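Local coordinates for polyketide synthase PksR (Bacillus subtilis, PDB 4U3V), which takes part in intermediate steps of synthesis of the antibiotic bacillaene, this part being the double-hotdog enoyl-isomerase domain of a trans-acyltransferase polyketide synthase, at residues 143-148 against 183-188; 205-210 against 245-250; 56-61 against 124-129; 217-222 against 261-266. All blocks are in the same frame, centred on the assembly; numbering follows the deposited sequence.

Interaction 1: 143-148 against 183-188; sequences ENVKHS and SILAKI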
loop_
_atom_site.group_PDB
_atom_site.type_symbol
_atom_site.label_atom_id
_atom_site.label_comp_id
_atom_site.label_asym_id
_atom_site.label_seq_id
_atom_site.Cartn_x
_atom_site.Cartn_y
_atom_site.Cartn_z
ATOM N N GLU A 143 -13.452 -17.572 8.833
ATOM C CA GLU A 143 -13.287 -18.944 9.295
ATOM C C GLU A 143 -13.458 -19.928 8.137
ATOM O O GLU A 143 -12.717 -20.895 8.020
ATOM C CB GLU A 143 -14.286 -19.244 10.420
ATOM C CG GLU A 143 -13.870 -18.683 11.771
ATOM C CD GLU A 143 -12.453 -19.088 12.158
ATOM O OE1 GLU A 143 -12.085 -20.280 11.990
ATOM O OE2 GLU A 143 -11.697 -18.208 12.625
ATOM N N ASN A 144 -14.424 -19.648 7.276
ATOM C CA ASN A 144 -14.665 -20.431 6.082
ATOM C C ASN A 144 -13.452 -20.439 5.160
ATOM O O ASN A 144 -12.915 -21.490 4.816
ATOM C CB ASN A 144 -15.829 -19.818 5.329
ATOM C CG ASN A 144 -16.770 -20.851 4.805
ATOM O OD1 ASN A 144 -16.539 -21.437 3.748
ATOM N ND2 ASN A 144 -17.819 -21.126 5.569
ATOM N N VAL A 145 -13.006 -19.245 4.785
ATOM C CA VAL A 145 -11.813 -19.113 3.958
ATOM C C VAL A 145 -10.603 -19.834 4.573
ATOM O O VAL A 145 -9.897 -20.571 3.894
ATOM C CB VAL A 145 -11.513 -17.622 3.650
ATOM C CG1 VAL A 145 -10.233 -17.500 2.836
ATOM C CG2 VAL A 145 -12.674 -16.998 2.891
ATOM N N LYS A 146 -10.350 -19.590 5.852
ATOM C CA LYS A 146 -9.259 -20.173 6.615
ATOM C C LYS A 146 -9.210 -21.702 6.557
ATOM O O LYS A 146 -8.143 -22.311 6.435
ATOM C CB LYS A 146 -9.463 -19.739 8.061
ATOM C CG LYS A 146 -8.257 -19.763 8.962
ATOM C CD LYS A 146 -8.486 -18.741 10.060
ATOM C CE LYS A 146 -8.367 -19.358 11.440
ATOM N NZ LYS A 146 -8.681 -18.345 12.489
ATOM N N HIS A 147 -10.373 -22.321 6.734
ATOM C CA HIS A 147 -10.492 -23.783 6.747
ATOM C C HIS A 147 -9.838 -24.454 5.561
ATOM O O HIS A 147 -9.191 -25.492 5.715
ATOM C CB HIS A 147 -11.978 -24.152 6.872
ATOM C CG HIS A 147 -12.268 -25.623 6.726
ATOM N ND1 HIS A 147 -11.930 -26.527 7.668
ATOM C CD2 HIS A 147 -12.944 -26.325 5.727
ATOM C CE1 HIS A 147 -12.331 -27.755 7.272
ATOM N NE2 HIS A 147 -12.966 -27.626 6.092
ATOM N N SER A 148 -9.935 -23.846 4.374
ATOM C CA SER A 148 -9.389 -24.454 3.153
ATOM C C SER A 148 -7.905 -24.156 2.865
ATOM O O SER A 148 -7.302 -24.758 1.973
ATOM C CB SER A 148 -10.257 -24.135 1.927
ATOM O OG SER A 148 -10.709 -22.795 1.953
ATOM N N SER A 183 -3.871 -18.028 -3.334
ATOM C CA SER A 183 -4.261 -16.957 -2.411
ATOM C C SER A 183 -3.509 -16.989 -1.099
ATOM O O SER A 183 -2.915 -18.009 -0.704
ATOM C CB SER A 183 -5.773 -16.990 -2.123
ATOM O OG SER A 183 -6.103 -18.216 -1.535
ATOM N N ILE A 184 -3.635 -15.904 -0.348
ATOM C CA ILE A 184 -3.130 -15.915 1.029
ATOM C C ILE A 184 -4.055 -15.076 1.870
ATOM O O ILE A 184 -4.597 -14.093 1.390
ATOM C CB ILE A 184 -1.644 -15.467 1.122
ATOM C CG1 ILE A 184 -1.049 -15.802 2.519
ATOM C CG2 ILE A 184 -1.470 -13.998 0.676
ATOM C CD1 ILE A 184 0.467 -15.778 2.547
ATOM N N LEU A 185 -4.252 -15.481 3.133
ATOM C CA LEU A 185 -5.125 -14.748 4.054
ATOM C C LEU A 185 -4.259 -14.362 5.247
ATOM O O LEU A 185 -3.540 -15.186 5.797
ATOM C CB LEU A 185 -6.325 -15.621 4.500
ATOM C CG LEU A 185 -7.131 -15.077 5.685
ATOM C CD1 LEU A 185 -8.066 -14.018 5.170
ATOM C CD2 LEU A 185 -7.899 -16.245 6.339
ATOM N N ALA A 186 -4.154 -13.062 5.506
ATOM C CA ALA A 186 -3.250 -12.558 6.533
ATOM C C ALA A 186 -4.086 -11.862 7.610
ATOM O O ALA A 186 -5.011 -11.097 7.291
ATOM C CB ALA A 186 -2.256 -11.557 5.932
ATOM N N LYS A 187 -3.786 -12.143 8.870
ATOM C CA LYS A 187 -4.286 -11.265 9.934
ATOM C C LYS A 187 -3.195 -10.266 10.286
ATOM O O LYS A 187 -2.032 -10.646 10.464
ATOM C CB LYS A 187 -4.671 -12.077 11.174
ATOM C CG LYS A 187 -5.544 -11.271 12.125
ATOM C CD LYS A 187 -5.866 -12.057 13.381
ATOM C CE LYS A 187 -6.935 -11.345 14.201
ATOM N NZ LYS A 187 -7.154 -12.156 15.429
ATOM N N ILE A 188 -3.560 -8.987 10.358
ATOM C CA ILE A 188 -2.603 -7.964 10.716
ATOM C C ILE A 188 -3.011 -7.165 11.943
ATOM O O ILE A 188 -4.170 -7.148 12.327
ATOM C CB ILE A 188 -2.295 -7.030 9.520
ATOM C CG1 ILE A 188 -3.459 -6.069 9.228
ATOM C CG2 ILE A 188 -1.963 -7.886 8.288
ATOM C CD1 ILE A 188 -3.224 -5.220 7.972
#
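L185 meets the short helix 142-147 with one methyl branch, a simple example of a sheet side chain laid against a helix backbone. Its CD2 lies 4.2 Å from K146 CA, and K146 CB is equally near, so the methyl rests at the root of the lysine and leaves the amine alone. With CG anti to the backbone N (chi1 167°), L185 extends toward the helix. V145 points its side chain toward the strand as well, and its CG1 comes within 4.4 Å of L185 CD2. The contact is thus purely van der Waals, one leucine methyl against a valine methyl and the root of a lysine, and no hydrogen bond spans the two segments.

K146 leaves the interface by a bend at chi3 that turns its end back along its own helix. There NZ forms a salt bridge to E143 OE2 at 3.0 Å, reaching the carboxylate on its syn side and 20° out of plane. The lysine thus does two things: its base packs on L185 and its charge is paired with E143.

Helix 142-147 lies in the connection between the two predicted hotdog regions and rests on the outer face of the second one's sheet. K146 also touches Y178 on strand 174-180, and L185 packs on W248 of strand 247-257. The other face of strand 183-190, with I184, A186 and I188, is turned to the central helix 205-219.

Interaction 2: 205-210 against 245-250; sequences PLMTNS and GDCWLL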
loop_
_atom_site.group_PDB
_atom_site.type_symbol
_atom_site.label_atom_id
_atom_site.label_comp_id
_atom_site.label_asym_id
_atom_site.label_seq_id
_atom_site.Cartn_x
_atom_site.Cartn_y
_atom_site.Cartn_z
ATOM N N PRO A 205 -0.375 3.915 5.241
ATOM C CA PRO A 205 0.568 3.189 4.372
ATOM C C PRO A 205 0.918 1.840 4.943
ATOM O O PRO A 205 1.302 0.935 4.188
ATOM C CB PRO A 205 1.818 4.076 4.342
ATOM C CG PRO A 205 1.577 5.176 5.291
ATOM C CD PRO A 205 0.138 5.223 5.683
ATOM N N LEU A 206 0.781 1.664 6.260
ATOM C CA LEU A 206 1.030 0.327 6.800
ATOM C C LEU A 206 0.017 -0.694 6.315
ATOM O O LEU A 206 0.355 -1.876 6.246
ATOM C CB LEU A 206 1.093 0.300 8.336
ATOM C CG LEU A 206 2.163 1.204 8.978
ATOM C CD1 LEU A 206 2.095 1.084 10.500
ATOM C CD2 LEU A 206 3.559 0.873 8.468
ATOM N N MET A 207 -1.164 -0.245 5.892
ATOM C CA MET A 207 -2.186 -1.195 5.397
ATOM C C MET A 207 -1.750 -1.712 4.025
ATOM O O MET A 207 -1.576 -2.937 3.781
ATOM C CB MET A 207 -3.524 -0.458 5.269
ATOM C CG MET A 207 -4.593 -1.228 4.516
ATOM S SD MET A 207 -5.207 -2.486 5.644
ATOM C CE MET A 207 -6.370 -1.413 6.494
ATOM N N THR A 208 -1.425 -0.774 3.159
ATOM C CA THR A 208 -0.968 -1.150 1.823
ATOM C C THR A 208 0.326 -1.925 1.878
ATOM O O THR A 208 0.525 -2.917 1.179
ATOM C CB THR A 208 -0.787 0.150 1.001
ATOM O OG1 THR A 208 -2.026 0.880 1.035
ATOM C CG2 THR A 208 -0.362 -0.158 -0.423
ATOM N N ASN A 209 1.235 -1.533 2.751
ATOM C CA ASN A 209 2.461 -2.264 2.793
ATOM C C ASN A 209 2.252 -3.699 3.337
ATOM O O ASN A 209 3.000 -4.595 2.969
ATOM C CB ASN A 209 3.498 -1.513 3.648
ATOM C CG ASN A 209 4.885 -2.073 3.468
ATOM O OD1 ASN A 209 5.507 -1.862 2.425
ATOM N ND2 ASN A 209 5.386 -2.834 4.485
ATOM N N SER A 210 1.299 -3.884 4.262
ATOM C CA SER A 210 1.037 -5.207 4.802
ATOM C C SER A 210 0.583 -6.121 3.683
ATOM O O SER A 210 0.950 -7.314 3.661
ATOM C CB SER A 210 -0.037 -5.141 5.889
ATOM O OG SER A 210 0.525 -4.444 6.996
ATOM N N GLY A 245 -6.535 -1.264 14.290
ATOM C CA GLY A 245 -6.582 -2.455 15.129
ATOM C C GLY A 245 -6.408 -3.700 14.285
ATOM O O GLY A 245 -5.647 -3.692 13.306
ATOM N N ASP A 246 -7.094 -4.774 14.660
ATOM C CA ASP A 246 -6.956 -6.039 13.957
ATOM C C ASP A 246 -7.814 -6.049 12.708
ATOM O O ASP A 246 -8.963 -5.598 12.722
ATOM C CB ASP A 246 -7.344 -7.207 14.860
ATOM C CG ASP A 246 -6.331 -7.461 15.954
ATOM O OD1 ASP A 246 -5.287 -6.766 15.997
ATOM O OD2 ASP A 246 -6.575 -8.377 16.765
ATOM N N CYS A 247 -7.263 -6.591 11.628
ATOM C CA CYS A 247 -8.057 -6.855 10.471
ATOM C C CYS A 247 -7.354 -7.898 9.605
ATOM O O CYS A 247 -6.276 -8.397 9.964
ATOM C CB CYS A 247 -8.310 -5.578 9.673
ATOM S SG CYS A 247 -6.805 -4.757 9.103
ATOM N N TRP A 248 -8.074 -8.336 8.583
ATOM C CA TRP A 248 -7.610 -9.422 7.724
ATOM C C TRP A 248 -7.419 -8.927 6.307
ATOM O O TRP A 248 -8.077 -7.991 5.874
ATOM C CB TRP A 248 -8.652 -10.530 7.704
ATOM C CG TRP A 248 -8.852 -11.196 9.038
ATOM C CD1 TRP A 248 -9.665 -10.756 10.093
ATOM C CD2 TRP A 248 -8.251 -12.436 9.514
ATOM N NE1 TRP A 248 -9.572 -11.604 11.164
ATOM C CE2 TRP A 248 -8.756 -12.639 10.884
ATOM C CE3 TRP A 248 -7.332 -13.336 9.001
ATOM C CZ2 TRP A 248 -8.400 -13.751 11.647
ATOM C CZ3 TRP A 248 -7.030 -14.485 9.752
ATOM C CH2 TRP A 248 -7.547 -14.679 11.050
ATOM N N LEU A 249 -6.470 -9.534 5.592
ATOM C CA LEU A 249 -6.302 -9.236 4.141
ATOM C C LEU A 249 -6.505 -10.579 3.425
ATOM O O LEU A 249 -5.800 -11.539 3.742
ATOM C CB LEU A 249 -4.865 -8.742 3.861
ATOM C CG LEU A 249 -4.327 -7.592 4.710
ATOM C CD1 LEU A 249 -2.872 -7.285 4.304
ATOM C CD2 LEU A 249 -5.236 -6.407 4.428
ATOM N N LEU A 250 -7.384 -10.609 2.430
ATOM C CA LEU A 250 -7.581 -11.807 1.633
ATOM C C LEU A 250 -7.070 -11.441 0.244
ATOM O O LEU A 250 -7.587 -10.528 -0.422
ATOM C CB LEU A 250 -9.078 -12.167 1.601
ATOM C CG LEU A 250 -9.463 -13.285 0.623
ATOM C CD1 LEU A 250 -8.574 -14.502 0.826
ATOM C CD2 LEU A 250 -10.931 -13.645 0.794
#
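M207 and S210 face L249 and C247 in the core of the C-terminal hotdog, the fold in which a curved antiparallel sheet wraps a long central helix. Helix segment 205-210 crosses strand segment 247-250 at -41°, their axes 10.3 Å apart at closest approach, a separation bridged by side chains.

Apolar packing accounts for the whole cross-segment contact. L249 splits its branches between two partners one turn apart on the helix. CD1 lies 3.7 Å from the backbone carbon S210 C and 3.9 Å from S210 CB, while CD2 reaches M207 SD at 4.1 Å. M207 gets there by folding: its chain bends at chi2 and chi3, bringing its end nearer the strand than its first bond would suggest. The terminal methyl then continues along the strand, where M207 CE stands 4.3 Å from C247 SG. V267 of strand 260-268 touches both M207 and L249 and so continues the apolar packing.

Polar bonding, by contrast, stays within the helix or goes to other neighbours. The buried hydroxyl of S210 is hydrogen-bonded to T173 OG1 and also to L206 O. L206 O is gripped twice by S210, through N and through OG, from opposite faces of the carbonyl plane; the shorter bond, S210 OG to L206 O, measures 2.7 Å, with a C=O...donor angle of 157°.

Interaction 3: 56-61 against 124-129; sequences ATYGSL and PAAIGQ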
loop_
_atom_site.group_PDB
_atom_site.type_symbol
_atom_site.label_atom_id
_atom_site.label_comp_id
_atom_site.label_asym_id
_atom_site.label_seq_id
_atom_site.Cartn_x
_atom_site.Cartn_y
_atom_site.Cartn_z
ATOM N N ALA A 56 4.170 2.011 -0.685
ATOM C CA ALA A 56 2.899 2.159 0.040
ATOM C C ALA A 56 2.513 3.610 0.393
ATOM O O ALA A 56 1.333 3.915 0.604
ATOM C CB ALA A 56 2.937 1.263 1.296
ATOM N N THR A 57 3.516 4.489 0.513
ATOM C CA THR A 57 3.281 5.877 0.824
ATOM C C THR A 57 2.330 6.509 -0.184
ATOM O O THR A 57 1.492 7.328 0.145
ATOM C CB THR A 57 4.622 6.649 0.855
ATOM O OG1 THR A 57 5.554 5.954 1.720
ATOM C CG2 THR A 57 4.403 8.062 1.406
ATOM N N TYR A 58 2.512 6.171 -1.450
ATOM C CA TYR A 58 1.873 6.932 -2.530
ATOM C C TYR A 58 0.355 6.799 -2.577
ATOM O O TYR A 58 -0.335 7.810 -2.771
ATOM C CB TYR A 58 2.498 6.577 -3.874
ATOM C CG TYR A 58 3.975 6.724 -3.886
ATOM C CD1 TYR A 58 4.555 7.898 -3.434
ATOM C CD2 TYR A 58 4.806 5.703 -4.367
ATOM C CE1 TYR A 58 5.920 8.027 -3.372
ATOM C CE2 TYR A 58 6.183 5.841 -4.333
ATOM C CZ TYR A 58 6.725 7.011 -3.847
ATOM O OH TYR A 58 8.078 7.183 -3.807
ATOM N N GLY A 59 -0.171 5.579 -2.404
ATOM C CA GLY A 59 -1.641 5.396 -2.395
ATOM C C GLY A 59 -2.263 6.164 -1.220
ATOM O O GLY A 59 -3.331 6.784 -1.348
ATOM N N SER A 60 -1.557 6.193 -0.081
ATOM C CA SER A 60 -2.103 6.948 1.064
ATOM C C SER A 60 -2.178 8.467 0.791
ATOM O O SER A 60 -3.152 9.132 1.204
ATOM C CB SER A 60 -1.259 6.694 2.314
ATOM O OG SER A 60 -1.414 5.306 2.733
ATOM N N LEU A 61 -1.127 9.024 0.191
ATOM C CA LEU A 61 -1.134 10.452 -0.238
ATOM C C LEU A 61 -2.196 10.707 -1.290
ATOM O O LEU A 61 -2.885 11.743 -1.272
ATOM C CB LEU A 61 0.238 10.865 -0.792
ATOM C CG LEU A 61 1.284 11.140 0.282
ATOM C CD1 LEU A 61 2.683 11.189 -0.336
ATOM C CD2 LEU A 61 0.922 12.465 0.959
ATOM N N PRO A 124 8.278 13.781 -10.430
ATOM C CA PRO A 124 7.185 12.838 -10.143
ATOM C C PRO A 124 7.630 11.512 -9.478
ATOM O O PRO A 124 8.645 10.891 -9.879
ATOM C CB PRO A 124 6.518 12.624 -11.517
ATOM C CG PRO A 124 7.601 12.930 -12.500
ATOM C CD PRO A 124 8.439 14.028 -11.882
ATOM N N ALA A 125 6.978 11.177 -8.367
ATOM C CA ALA A 125 7.185 9.901 -7.699
ATOM C C ALA A 125 6.110 8.904 -8.151
ATOM O O ALA A 125 6.387 7.696 -8.281
ATOM C CB ALA A 125 7.098 10.091 -6.184
ATOM N N ALA A 126 4.884 9.401 -8.299
ATOM C CA ALA A 126 3.722 8.541 -8.680
ATOM C C ALA A 126 2.667 9.337 -9.402
ATOM O O ALA A 126 2.567 10.535 -9.214
ATOM C CB ALA A 126 3.108 7.876 -7.427
ATOM N N ILE A 127 1.837 8.651 -10.193
ATOM C CA ILE A 127 0.748 9.302 -10.894
ATOM C C ILE A 127 -0.440 8.380 -10.815
ATOM O O ILE A 127 -0.272 7.157 -10.725
ATOM C CB ILE A 127 1.121 9.567 -12.373
ATOM C CG1 ILE A 127 1.471 8.257 -13.086
ATOM C CG2 ILE A 127 2.295 10.537 -12.447
ATOM C CD1 ILE A 127 0.816 8.080 -14.446
ATOM N N GLY A 128 -1.613 8.975 -10.653
ATOM C CA GLY A 128 -2.883 8.222 -10.684
ATOM C C GLY A 128 -4.082 9.087 -11.037
ATOM O O GLY A 128 -3.929 10.235 -11.497
ATOM N N GLN A 129 -5.269 8.576 -10.725
ATOM C CA GLN A 129 -6.508 9.305 -10.922
ATOM C C GLN A 129 -7.356 9.112 -9.698
ATOM O O GLN A 129 -7.202 8.122 -8.980
ATOM C CB GLN A 129 -7.250 8.762 -12.143
ATOM C CG GLN A 129 -6.507 9.006 -13.447
ATOM C CD GLN A 129 -7.185 8.350 -14.630
ATOM O OE1 GLN A 129 -8.361 8.006 -14.567
ATOM N NE2 GLN A 129 -6.429 8.121 -15.691
#
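In the N-terminal hotdog, a classic beta bulge receives Y58 of the central helix. At the bulge, A125 and A126 of strand 121-132 both face I112 on the neighbouring strand 108-116, and the extra residue turns two successive methyl groups toward helix 56-69. Y58 is the helix residue that meets them, and it does so with its whole length.

The base of the tyrosine belongs to A126. A126 CB is 3.8 Å from Y58 CG and from Y58 CB, and approaches the ring obliquely. The outer half belongs to A125, whose carbonyl oxygen stands over one ring face. The CG of Y58 is anti to the carbonyl carbon (chi1 -53°), which holds the ring out from the helix and lays it lengthwise along A126 and then A125. Contact between the segments is therefore a single large side chain matched to two small ones, without any hydrogen bond between them.

Further residues complete the buried surroundings of this ring. Y83 meets it with the two ring planes at about 55°, and I87, L97 and I112 also touch Y58. Elsewhere on the same helix A56 and S60 pack on helix 205-219, so that the face of the N-terminal hotdog helix not used by Y58 joins the second hotdog. At the far end of the tyrosine, A125 CB lies out of the ring plane, on the same side as its own carbonyl oxygen, 3.7 Å from Y58 CE1 and 3.9 Å from the phenolic Y58 OH.

Interaction 4: 217-222 against 261-266; sequences SFLEQF and LLFDVD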
loop_
_atom_site.group_PDB
_atom_site.type_symbol
_atom_site.label_atom_id
_atom_site.label_comp_id
_atom_site.label_asym_id
_atom_site.label_seq_id
_atom_site.Cartn_x
_atom_site.Cartn_y
_atom_site.Cartn_z
ATOM N N SER A 217 5.002 -13.356 1.105
ATOM C CA SER A 217 4.796 -14.633 1.786
ATOM C C SER A 217 4.078 -15.666 0.905
ATOM O O SER A 217 4.452 -16.837 0.862
ATOM C CB SER A 217 3.966 -14.411 3.077
ATOM O OG SER A 217 4.646 -13.536 3.979
ATOM N N PHE A 218 3.122 -15.188 0.125
ATOM C CA PHE A 218 2.464 -16.036 -0.887
ATOM C C PHE A 218 3.496 -16.565 -1.884
ATOM O O PHE A 218 3.515 -17.757 -2.197
ATOM C CB PHE A 218 1.367 -15.241 -1.613
ATOM C CG PHE A 218 0.825 -15.928 -2.853
ATOM C CD1 PHE A 218 -0.023 -17.025 -2.738
ATOM C CD2 PHE A 218 1.175 -15.506 -4.124
ATOM C CE1 PHE A 218 -0.464 -17.717 -3.861
ATOM C CE2 PHE A 218 0.741 -16.188 -5.259
ATOM C CZ PHE A 218 -0.072 -17.305 -5.138
ATOM N N LEU A 219 4.335 -15.666 -2.408
ATOM C CA LEU A 219 5.259 -16.028 -3.501
ATOM C C LEU A 219 6.388 -16.944 -3.015
ATOM O O LEU A 219 7.046 -17.575 -3.813
ATOM C CB LEU A 219 5.857 -14.754 -4.133
ATOM C CG LEU A 219 4.766 -13.978 -4.908
ATOM C CD1 LEU A 219 5.174 -12.561 -5.234
ATOM C CD2 LEU A 219 4.293 -14.700 -6.168
ATOM N N GLU A 220 6.582 -16.983 -1.707
ATOM C CA GLU A 220 7.694 -17.699 -1.081
ATOM C C GLU A 220 7.584 -19.173 -1.404
ATOM O O GLU A 220 8.577 -19.900 -1.371
ATOM C CB GLU A 220 7.615 -17.486 0.434
ATOM C CG GLU A 220 8.754 -18.069 1.264
ATOM C CD GLU A 220 8.492 -19.495 1.750
ATOM O OE1 GLU A 220 7.310 -19.916 1.828
ATOM O OE2 GLU A 220 9.479 -20.210 2.054
ATOM N N GLN A 221 6.359 -19.620 -1.684
ATOM C CA GLN A 221 6.099 -21.032 -1.947
ATOM C C GLN A 221 6.681 -21.460 -3.271
ATOM O O GLN A 221 6.881 -22.662 -3.502
ATOM C CB GLN A 221 4.606 -21.349 -1.899
ATOM C CG GLN A 221 3.836 -20.914 -3.138
ATOM C CD GLN A 221 2.344 -21.099 -2.965
ATOM O OE1 GLN A 221 1.844 -22.224 -2.992
ATOM N NE2 GLN A 221 1.658 -20.034 -2.605
ATOM N N PHE A 222 7.020 -20.492 -4.128
ATOM C CA PHE A 222 7.418 -20.822 -5.489
ATOM C C PHE A 222 8.935 -20.759 -5.603
ATOM O O PHE A 222 9.610 -20.259 -4.685
ATOM C CB PHE A 222 6.747 -19.902 -6.527
ATOM C CG PHE A 222 5.242 -19.984 -6.521
ATOM C CD1 PHE A 222 4.583 -21.141 -6.940
ATOM C CD2 PHE A 222 4.474 -18.901 -6.071
ATOM C CE1 PHE A 222 3.193 -21.241 -6.871
ATOM C CE2 PHE A 222 3.097 -18.992 -6.027
ATOM C CZ PHE A 222 2.450 -20.154 -6.440
ATOM N N LEU A 261 2.975 -9.633 -11.880
ATOM C CA LEU A 261 2.044 -10.456 -11.113
ATOM C C LEU A 261 1.067 -9.476 -10.474
ATOM O O LEU A 261 1.487 -8.586 -9.740
ATOM C CB LEU A 261 2.794 -11.184 -9.979
ATOM C CG LEU A 261 3.772 -12.239 -10.505
ATOM C CD1 LEU A 261 4.838 -12.536 -9.446
ATOM C CD2 LEU A 261 2.975 -13.485 -10.783
ATOM N N LEU A 262 -0.222 -9.646 -10.740
ATOM C CA LEU A 262 -1.240 -8.716 -10.211
ATOM C C LEU A 262 -2.184 -9.490 -9.291
ATOM O O LEU A 262 -2.560 -10.652 -9.562
ATOM C CB LEU A 262 -2.077 -8.087 -11.331
ATOM C CG LEU A 262 -1.426 -6.849 -11.973
ATOM C CD1 LEU A 262 -0.184 -7.203 -12.775
ATOM C CD2 LEU A 262 -2.423 -6.065 -12.823
ATOM N N PHE A 263 -2.573 -8.827 -8.208
ATOM C CA PHE A 263 -3.346 -9.438 -7.130
ATOM C C PHE A 263 -4.555 -8.577 -6.848
ATOM O O PHE A 263 -4.500 -7.355 -6.952
ATOM C CB PHE A 263 -2.476 -9.509 -5.828
ATOM C CG PHE A 263 -1.296 -10.393 -5.955
ATOM C CD1 PHE A 263 -1.396 -11.731 -5.601
ATOM C CD2 PHE A 263 -0.119 -9.916 -6.529
ATOM C CE1 PHE A 263 -0.303 -12.579 -5.760
ATOM C CE2 PHE A 263 0.962 -10.784 -6.747
ATOM C CZ PHE A 263 0.873 -12.101 -6.337
ATOM N N ASP A 264 -5.649 -9.208 -6.448
ATOM C CA ASP A 264 -6.725 -8.488 -5.767
ATOM C C ASP A 264 -6.602 -8.620 -4.256
ATOM O O ASP A 264 -6.186 -9.656 -3.732
ATOM C CB ASP A 264 -8.117 -8.959 -6.262
ATOM C CG ASP A 264 -8.447 -8.455 -7.662
ATOM O OD1 ASP A 264 -7.642 -7.695 -8.270
ATOM O OD2 ASP A 264 -9.521 -8.855 -8.196
ATOM N N VAL A 265 -6.965 -7.555 -3.532
ATOM C CA VAL A 265 -6.788 -7.563 -2.090
ATOM C C VAL A 265 -8.053 -7.025 -1.450
ATOM O O VAL A 265 -8.439 -5.883 -1.721
ATOM C CB VAL A 265 -5.638 -6.628 -1.642
ATOM C CG1 VAL A 265 -5.495 -6.700 -0.126
ATOM C CG2 VAL A 265 -4.330 -7.013 -2.319
ATOM N N ASP A 266 -8.695 -7.850 -0.624
ATOM C CA ASP A 266 -9.830 -7.363 0.212
ATOM C C ASP A 266 -9.417 -7.253 1.671
ATOM O O ASP A 266 -8.895 -8.179 2.291
ATOM C CB ASP A 266 -11.043 -8.302 0.102
ATOM C CG ASP A 266 -11.762 -8.214 -1.243
ATOM O OD1 ASP A 266 -11.839 -7.125 -1.844
ATOM O OD2 ASP A 266 -12.339 -9.240 -1.667
#
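F218 and L219, near the C-terminal end of the central hotdog helix 205-219, meet the inner surface of strand 260-268 in the C-terminal hotdog. Just ahead of them S217 turns elsewhere: its OG is hydrogen-bonded to L213 O, and its carbonyl oxygen accepts a bond from R179.

F218 follows with CG anti to the backbone N (chi1 168°), which carries its ring toward the strand. There F218 CD2 is 3.7 Å from F263 CE1, the ring centroids stand 5.8 Å apart, and the planes are steeply inclined, at 80°. F218 CD2 lies near the plane of the F263 ring at its edge, but F263 CE1 meets the F218 ring obliquely, so the pair is neither a stack nor edge-to-face.

L219 fills the next place. Its CD2 meets L261 CD1 tip to tip at 4.0 Å and also lies at the edge of F263, 4.3 Å between L219 CD2 and F263 CZ. Two successive helix residues thus share one phenylalanine, and F228 packs on L219 and L261 together.

From L219 to F222 the chain makes a type I beta turn, closed by F222 N to L219 O at 2.9 Å. E220 within the turn forms a salt bridge with R179. Q221 folds back over its neighbours: its CG stands above the centre of the F222 ring, and its amide NE2 bonds to D180 O. The same nitrogen donates to F218 O: Q221 NE2 to F218 O, 3.0 Å, with an N-H...O angle of 158°.

How the interactions relate
Interaction 3 belongs to the N-terminal hotdog and comes first along the chain; interactions 1, 2 and 4 follow around the C-terminal one, their centres 13 to 14 Å apart. Interaction 1, adding the connecting helix 142-147, closes before 2 and 4 open; these two share helix 205-219, near its start and end, and cross along the chain. Strands 183-190, 247-257 and 260-268 are successive neighbours, so backbone pairs such as A186 with L249 and L250 with D266 tie the three contacts together. The centre of interaction 3 lies about 18 Å from that of interaction 2, yet A56 and S60 touch 205-210: the two central helices meet, joining both hotdogs into one body.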